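Side-chain contacts in RNA-dependent RNA Polymerase (Bombyx mori cytoplasmic polyhedrosis virus, PDB 6TZ0), which catalyses RNA-templated RNA synthesis, transcribing and replicating the segmented double-stranded genome of the virus: residues K435-G439 with G440-A444; A454-A457 with R458-R461; A444-S448 with R449-Q453. One frame throughout, in Å; residues are numbered along the deposited sequence.

Interaction 1: K435-G439 with G440-A444; sequences KLEVG and GDVAA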
loop_
_atom_site.group_PDB
_atom_site.type_symbol
_atom_site.label_atom_id
_atom_site.label_comp_id
_atom_site.label_asym_id
_atom_site.label_seq_id
_atom_site.Cartn_x
_atom_site.Cartn_y
_atom_site.Cartn_z
ATOM N N LYS A 435 9.997 -12.292 15.306
ATOM C CA LYS A 435 10.933 -12.334 16.415
ATOM C C LYS A 435 12.007 -11.271 16.227
ATOM O O LYS A 435 12.471 -11.034 15.110
ATOM C CB LYS A 435 11.556 -13.726 16.498
ATOM C CG LYS A 435 12.476 -13.972 17.666
ATOM C CD LYS A 435 12.890 -15.430 17.692
ATOM C CE LYS A 435 13.834 -15.753 16.545
ATOM N NZ LYS A 435 14.345 -17.150 16.620
ATOM N N LEU A 436 12.395 -10.621 17.326
ATOM C CA LEU A 436 13.281 -9.456 17.285
ATOM C C LEU A 436 14.483 -9.712 18.189
ATOM O O LEU A 436 14.398 -9.525 19.404
ATOM C CB LEU A 436 12.531 -8.200 17.707
ATOM C CG LEU A 436 11.282 -7.846 16.898
ATOM C CD1 LEU A 436 10.621 -6.586 17.427
ATOM C CD2 LEU A 436 11.616 -7.716 15.441
ATOM N N GLU A 437 15.604 -10.126 17.601
ATOM C CA GLU A 437 16.836 -10.378 18.337
ATOM C C GLU A 437 17.997 -9.654 17.669
ATOM O O GLU A 437 18.051 -9.548 16.441
ATOM C CB GLU A 437 17.131 -11.883 18.438
ATOM C CG GLU A 437 17.275 -12.603 17.108
ATOM C CD GLU A 437 17.634 -14.064 17.269
ATOM O OE1 GLU A 437 17.801 -14.512 18.422
ATOM O OE2 GLU A 437 17.748 -14.764 16.241
ATOM N N VAL A 438 18.920 -9.135 18.477
ATOM C CA VAL A 438 20.070 -8.388 17.972
ATOM C C VAL A 438 21.380 -9.059 18.356
ATOM O O VAL A 438 22.122 -9.533 17.495
ATOM C CB VAL A 438 20.045 -6.922 18.454
ATOM C CG1 VAL A 438 21.212 -6.183 17.850
ATOM C CG2 VAL A 438 18.757 -6.252 18.104
ATOM N N GLY A 439 21.682 -9.113 19.649
ATOM C CA GLY A 439 22.977 -9.581 20.095
ATOM C C GLY A 439 22.932 -10.986 20.649
ATOM O O GLY A 439 23.565 -11.281 21.666
ATOM N N GLY A 440 22.184 -11.862 19.986
ATOM C CA GLY A 440 21.970 -13.202 20.480
ATOM C C GLY A 440 20.906 -13.317 21.544
ATOM O O GLY A 440 20.833 -14.354 22.213
ATOM N N ASP A 441 20.083 -12.290 21.725
ATOM C CA ASP A 441 19.035 -12.300 22.734
ATOM C C ASP A 441 17.803 -11.643 22.137
ATOM O O ASP A 441 17.899 -10.556 21.562
ATOM C CB ASP A 441 19.482 -11.561 24.003
ATOM C CG ASP A 441 18.600 -11.861 25.204
ATOM O OD1 ASP A 441 17.629 -12.635 25.067
ATOM O OD2 ASP A 441 18.888 -11.329 26.297
ATOM N N VAL A 442 16.653 -12.304 22.272
ATOM C CA VAL A 442 15.421 -11.770 21.708
ATOM C C VAL A 442 14.937 -10.597 22.545
ATOM O O VAL A 442 15.129 -10.551 23.768
ATOM C CB VAL A 442 14.353 -12.871 21.590
ATOM C CG1 VAL A 442 14.805 -13.925 20.600
ATOM C CG2 VAL A 442 14.087 -13.513 22.931
ATOM N N ALA A 443 14.339 -9.616 21.877
ATOM C CA ALA A 443 13.855 -8.416 22.537
ATOM C C ALA A 443 12.340 -8.401 22.668
ATOM O O ALA A 443 11.819 -8.217 23.771
ATOM C CB ALA A 443 14.338 -7.172 21.783
ATOM N N ALA A 444 11.618 -8.603 21.568
ATOM C CA ALA A 444 10.165 -8.598 21.610
ATOM C C ALA A 444 9.615 -9.437 20.467
ATOM O O ALA A 444 10.345 -9.881 19.578
ATOM C CB ALA A 444 9.613 -7.172 21.546
#

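Interaction 2: A454-A457 with R458-R461; sequences AVFA and REYR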
loop_
_atom_site.group_PDB
_atom_site.type_symbol
_atom_site.label_atom_id
_atom_site.label_comp_id
_atom_site.label_asym_id
_atom_site.label_seq_id
_atom_site.Cartn_x
_atom_site.Cartn_y
_atom_site.Cartn_z
ATOM N N ALA A 454 12.974 0.456 16.694
ATOM C CA ALA A 454 13.532 0.706 18.017
ATOM C C ALA A 454 14.437 -0.428 18.486
ATOM O O ALA A 454 15.328 -0.205 19.310
ATOM C CB ALA A 454 12.407 0.931 19.021
ATOM N N VAL A 455 14.232 -1.639 17.978
ATOM C CA VAL A 455 15.056 -2.769 18.393
ATOM C C VAL A 455 16.419 -2.732 17.712
ATOM O O VAL A 455 17.460 -2.873 18.364
ATOM C CB VAL A 455 14.301 -4.088 18.132
ATOM C CG1 VAL A 455 15.221 -5.267 18.180
ATOM C CG2 VAL A 455 13.241 -4.283 19.194
ATOM N N PHE A 456 16.446 -2.509 16.399
ATOM C CA PHE A 456 17.683 -2.492 15.628
ATOM C C PHE A 456 18.221 -1.084 15.422
ATOM O O PHE A 456 18.820 -0.798 14.384
ATOM C CB PHE A 456 17.473 -3.170 14.281
ATOM C CG PHE A 456 17.205 -4.630 14.381
ATOM C CD1 PHE A 456 18.243 -5.527 14.531
ATOM C CD2 PHE A 456 15.913 -5.107 14.333
ATOM C CE1 PHE A 456 17.992 -6.876 14.621
ATOM C CE2 PHE A 456 15.657 -6.451 14.425
ATOM C CZ PHE A 456 16.698 -7.336 14.567
ATOM N N ALA A 457 18.026 -0.200 16.399
ATOM C CA ALA A 457 18.452 1.184 16.257
ATOM C C ALA A 457 19.958 1.347 16.364
ATOM O O ALA A 457 20.484 2.384 15.954
ATOM C CB ALA A 457 17.769 2.049 17.309
ATOM N N ARG A 458 20.665 0.351 16.897
ATOM C CA ARG A 458 22.113 0.444 17.017
ATOM C C ARG A 458 22.817 0.306 15.679
ATOM O O ARG A 458 23.999 0.647 15.579
ATOM C CB ARG A 458 22.633 -0.629 17.971
ATOM C CG ARG A 458 22.583 -2.025 17.405
ATOM C CD ARG A 458 23.025 -3.055 18.417
ATOM N NE ARG A 458 22.028 -3.243 19.465
ATOM C CZ ARG A 458 22.189 -4.031 20.521
ATOM N NH1 ARG A 458 23.307 -4.723 20.666
ATOM N NH2 ARG A 458 21.227 -4.136 21.425
ATOM N N GLU A 459 22.127 -0.178 14.651
ATOM C CA GLU A 459 22.724 -0.372 13.340
ATOM C C GLU A 459 22.030 0.458 12.269
ATOM O O GLU A 459 22.093 0.114 11.088
ATOM C CB GLU A 459 22.722 -1.855 12.972
ATOM C CG GLU A 459 21.358 -2.497 12.880
ATOM C CD GLU A 459 21.452 -3.964 12.533
ATOM O OE1 GLU A 459 22.583 -4.484 12.458
ATOM O OE2 GLU A 459 20.398 -4.594 12.308
ATOM N N TYR A 460 21.389 1.558 12.663
ATOM C CA TYR A 460 20.780 2.464 11.698
ATOM C C TYR A 460 21.825 3.166 10.840
ATOM O O TYR A 460 21.554 3.488 9.680
ATOM C CB TYR A 460 19.910 3.486 12.430
ATOM C CG TYR A 460 19.256 4.515 11.541
ATOM C CD1 TYR A 460 18.190 4.179 10.723
ATOM C CD2 TYR A 460 19.696 5.830 11.536
ATOM C CE1 TYR A 460 17.590 5.121 9.914
ATOM C CE2 TYR A 460 19.101 6.780 10.738
ATOM C CZ TYR A 460 18.054 6.417 9.927
ATOM O OH TYR A 460 17.465 7.358 9.124
ATOM N N ARG A 461 23.021 3.389 11.377
ATOM C CA ARG A 461 24.093 4.068 10.668
ATOM C C ARG A 461 25.111 3.105 10.079
ATOM O O ARG A 461 26.150 3.548 9.587
ATOM C CB ARG A 461 24.805 5.043 11.602
ATOM C CG ARG A 461 23.925 6.113 12.204
ATOM C CD ARG A 461 23.485 7.147 11.199
ATOM N NE ARG A 461 22.731 8.215 11.843
ATOM C CZ ARG A 461 22.166 9.229 11.206
ATOM N NH1 ARG A 461 22.263 9.330 9.893
ATOM N NH2 ARG A 461 21.501 10.143 11.887
#

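Interaction 3: A444-S448 with R449-Q453; sequences AWSNS and RIVMQ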
loop_
_atom_site.group_PDB
_atom_site.type_symbol
_atom_site.label_atom_id
_atom_site.label_comp_id
_atom_site.label_asym_id
_atom_site.label_seq_id
_atom_site.Cartn_x
_atom_site.Cartn_y
_atom_site.Cartn_z
ATOM N N ALA A 444 11.618 -8.603 21.568
ATOM C CA ALA A 444 10.165 -8.598 21.610
ATOM C C ALA A 444 9.615 -9.437 20.467
ATOM O O ALA A 444 10.345 -9.881 19.578
ATOM C CB ALA A 444 9.613 -7.172 21.546
ATOM N N TRP A 445 8.308 -9.673 20.522
ATOM C CA TRP A 445 7.523 -10.167 19.400
ATOM C C TRP A 445 6.576 -9.052 18.997
ATOM O O TRP A 445 5.769 -8.600 19.815
ATOM C CB TRP A 445 6.738 -11.423 19.778
ATOM C CG TRP A 445 7.568 -12.644 19.959
ATOM C CD1 TRP A 445 8.161 -13.065 21.110
ATOM C CD2 TRP A 445 7.844 -13.642 18.978
ATOM N NE1 TRP A 445 8.816 -14.248 20.899
ATOM C CE2 TRP A 445 8.636 -14.626 19.596
ATOM C CE3 TRP A 445 7.508 -13.795 17.631
ATOM C CZ2 TRP A 445 9.101 -15.747 18.916
ATOM C CZ3 TRP A 445 7.970 -14.909 16.956
ATOM C CH2 TRP A 445 8.758 -15.870 17.600
ATOM N N SER A 446 6.674 -8.605 17.749
ATOM C CA SER A 446 5.865 -7.482 17.305
ATOM C C SER A 446 5.721 -7.533 15.794
ATOM O O SER A 446 6.482 -8.206 15.097
ATOM C CB SER A 446 6.479 -6.151 17.739
ATOM O OG SER A 446 5.659 -5.072 17.334
ATOM N N ASN A 447 4.732 -6.799 15.299
ATOM C CA ASN A 447 4.534 -6.616 13.873
ATOM C C ASN A 447 4.527 -5.154 13.461
ATOM O O ASN A 447 4.236 -4.857 12.297
ATOM C CB ASN A 447 3.235 -7.296 13.421
ATOM C CG ASN A 447 2.020 -6.844 14.213
ATOM O OD1 ASN A 447 2.108 -6.003 15.104
ATOM N ND2 ASN A 447 0.866 -7.394 13.866
ATOM N N SER A 448 4.817 -4.236 14.376
ATOM C CA SER A 448 4.875 -2.827 14.034
ATOM C C SER A 448 6.270 -2.466 13.555
ATOM O O SER A 448 7.268 -3.011 14.032
ATOM C CB SER A 448 4.507 -1.964 15.234
ATOM O OG SER A 448 5.508 -2.053 16.219
ATOM N N ARG A 449 6.334 -1.529 12.611
ATOM C CA ARG A 449 7.619 -1.107 12.079
ATOM C C ARG A 449 8.381 -0.238 13.067
ATOM O O ARG A 449 9.612 -0.186 13.018
ATOM C CB ARG A 449 7.419 -0.367 10.763
ATOM C CG ARG A 449 6.948 -1.263 9.655
ATOM C CD ARG A 449 6.902 -0.539 8.339
ATOM N NE ARG A 449 6.459 -1.426 7.272
ATOM C CZ ARG A 449 7.269 -2.210 6.573
ATOM N NH1 ARG A 449 8.567 -2.218 6.822
ATOM N NH2 ARG A 449 6.784 -2.984 5.620
ATOM N N ILE A 450 7.680 0.418 13.987
ATOM C CA ILE A 450 8.374 1.333 14.882
ATOM C C ILE A 450 9.043 0.581 16.039
ATOM O O ILE A 450 10.115 0.985 16.499
ATOM C CB ILE A 450 7.409 2.443 15.348
ATOM C CG1 ILE A 450 8.183 3.609 15.954
ATOM C CG2 ILE A 450 6.342 1.927 16.292
ATOM C CD1 ILE A 450 9.047 4.337 14.949
ATOM N N VAL A 451 8.494 -0.554 16.474
ATOM C CA VAL A 451 9.188 -1.370 17.467
ATOM C C VAL A 451 10.359 -2.104 16.826
ATOM O O VAL A 451 11.430 -2.234 17.427
ATOM C CB VAL A 451 8.190 -2.326 18.153
ATOM C CG1 VAL A 451 8.885 -3.333 19.042
ATOM C CG2 VAL A 451 7.230 -1.528 18.994
ATOM N N MET A 452 10.183 -2.539 15.578
ATOM C CA MET A 452 11.275 -3.110 14.793
ATOM C C MET A 452 12.408 -2.110 14.593
ATOM O O MET A 452 13.586 -2.479 14.628
ATOM C CB MET A 452 10.714 -3.587 13.455
ATOM C CG MET A 452 11.692 -4.081 12.404
ATOM S SD MET A 452 12.600 -5.600 12.667
ATOM C CE MET A 452 13.864 -5.428 11.411
ATOM N N GLN A 453 12.073 -0.835 14.411
ATOM C CA GLN A 453 13.103 0.185 14.266
ATOM C C GLN A 453 13.746 0.518 15.607
ATOM O O GLN A 453 14.942 0.820 15.669
ATOM C CB GLN A 453 12.499 1.428 13.609
ATOM C CG GLN A 453 13.474 2.558 13.367
ATOM C CD GLN A 453 14.574 2.185 12.410
ATOM O OE1 GLN A 453 14.335 1.574 11.375
ATOM N NE2 GLN A 453 15.797 2.537 12.760
#

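Interaction 1: K435-G439 with G440-A444
Leu436 lies against Ala444 where the two strands of a beta hairpin run side by side. The side chain of Leu436 can be followed outward: CB lies 3.3 Å from Ala444 O, CG is 3.5 Å from that same Ala444 O, and CD1 ends 4.3 Å from Ala444 CB. A chi1 of -57° keeps CG beside the backbone N and opposite the carbonyl carbon, with CB and CG both near the alanine oxygen. The branched end of leucine suits this buried side of the hairpin, and the small methyl of Ala444 meets it at an ordinary apolar distance. The backbone bonds of the pair are less regular: Leu436 N reaches Ala444 O through a weak, bent bond, and the bond from Ala443 N to Leu436 O is modelled too short for its length to be trusted.

Glu437 and Val442 form an antiparallel non-hydrogen-bonded pair, their CA atoms 3.9 Å apart, with both side chains on the exposed side. Glu437 CB sits 3.7 Å from Val442 CA, and CG1 of Val442 meets Lys435 CG at 3.7 Å and Glu437 OE1 at 3.8 Å. Valine therefore offers a methyl to the aliphatic part of the lysine, while the charged tips of its neighbours suit a surface position. The loop Val438-Asp441 reverses the chain; Gly440 has a positive phi (81°), which glycine adopts easily.

The N-to-C directions of the short strand segments make 129°, well short of a straight antiparallel pair. The hairpin lies over helix 449-455, with Leu436 packed on Val451, Met452 and Val455, and Val438 on Val455.

Interaction 2: A454-A457 with R458-R461
Phe456 and Glu459 bracket a short turn in which Glu459 N donates to Phe456 O, a weak bond of 3.4 Å that is nevertheless fairly straight (162°). Phe456 is the first residue to leave helical backbone angles at the end of helix 449-455, and Ala457 and Arg458 follow it in a single 3-10 turn, which gives the bond its three-residue spacing. Beyond it the chain runs on as a loop; Tyr460 CB rests 3.7 Å from Ala457 O.

The side chains of Phe456 and Glu459 then lie alongside each other, pointing the same way, with ring and carboxylate planes only 19° apart. A chi1 of 61° places Glu459 CG between its backbone N and carbonyl carbon, 3.4 Å from Phe456 O. From there the extended chain carries OE2 obliquely to the ring, 3.2 Å from Phe456 CD1. This 3-10 turn thus serves as an exit from the helix, linking it to the loop that leads to helix 464-469 within the central polymerase domain. Glutamate suits the spot: its two methylenes carry the carboxylate out beside the phenyl ring, where OE2 also forms a salt bridge with Lys468 of that next helix. Ala457, with just a methyl, fits a buried place in the turn.

Arg458 is long enough to cross the subunit boundary, and its NH2 hydrogen-bonds Asn64 OD1 of the chain of Viral structural protein 4. Tyr460 OH hydrogen-bonds Asp414, whose carboxylate also forms a salt bridge with Arg461. Tyr460 CE2 lies 3.9 Å above the centre of the Arg461 guanidinium plane.

Interaction 3: A444-S448 with R449-Q453
Ser448 OG is met by several groups at the start of helix 449-455. Val451 N donates to it at 3.4 Å, a weak bond with an angle of 154°; the hydroxyl of Ser980 is hydrogen-bonded to it as well, and Ser446 OG stands 3.2 Å from Ser448 OG. A chi1 of 69°, which tucks OG between the backbone N and the carbonyl carbon, folds the hydroxyl back over the first helical turn. Serine is well suited to this job, having an acceptor on a side chain short enough to meet the backbone three residues ahead.

Ser446 OG plays a matching part two residues earlier: it accepts from Ser448 N at 3.2 Å along a nearly straight line (173°), and it is also hydrogen-bonded to Ser980 O. Together these features make an ST turn at Ser446 followed by an N-cap at Ser448, the means by which strand 442-446 of the hairpin turns into the helix. The cap satisfies an amide that has no earlier helical carbonyl to bind, and the partial negative charge of its oxygen would probably sit well at the positive N-terminal end of the helix.

Behind the cap, Ser448 O takes a weak bond from Met452 N at 3.3 Å, and Gln453 N bonds Arg449 O at 2.9 Å: the i to i+4 bonding of the helix starts here, weakly at first. Val451 touches both serines. Its CG2 lies against Ser448 OG at 3.3 Å and its CG1 against Ser446 CB at 3.9 Å, the beta-branch giving one methyl to each. Arg449 extends from CG to NE away from the turn; its guanidinium hydrogen-bonds Leu492 O and Asn494 OD1.

Overall arrangement
The three contacts run in order along one continuous stretch of the central polymerase domain: hairpin (interaction 1), strand-to-helix turn (interaction 3) and helix exit (interaction 2). Their centres are 11 to 12 Å apart. Interactions 1 and 3 share Ala444, and Lys435 CB packs on Trp445 CH2 at 3.7 Å. The hairpin also folds over the exit, where Glu437 O lies 3.2 Å from Phe456 CZ and Val438 CG2 3.6 Å from Phe456 CE1. Interactions 2 and 3 meet through Tyr460 CD1 and Gln453 NE2, 3.5 Å apart. All three lie away from the magnesium and nucleotide sites; only interaction 2 touches Viral structural protein 4.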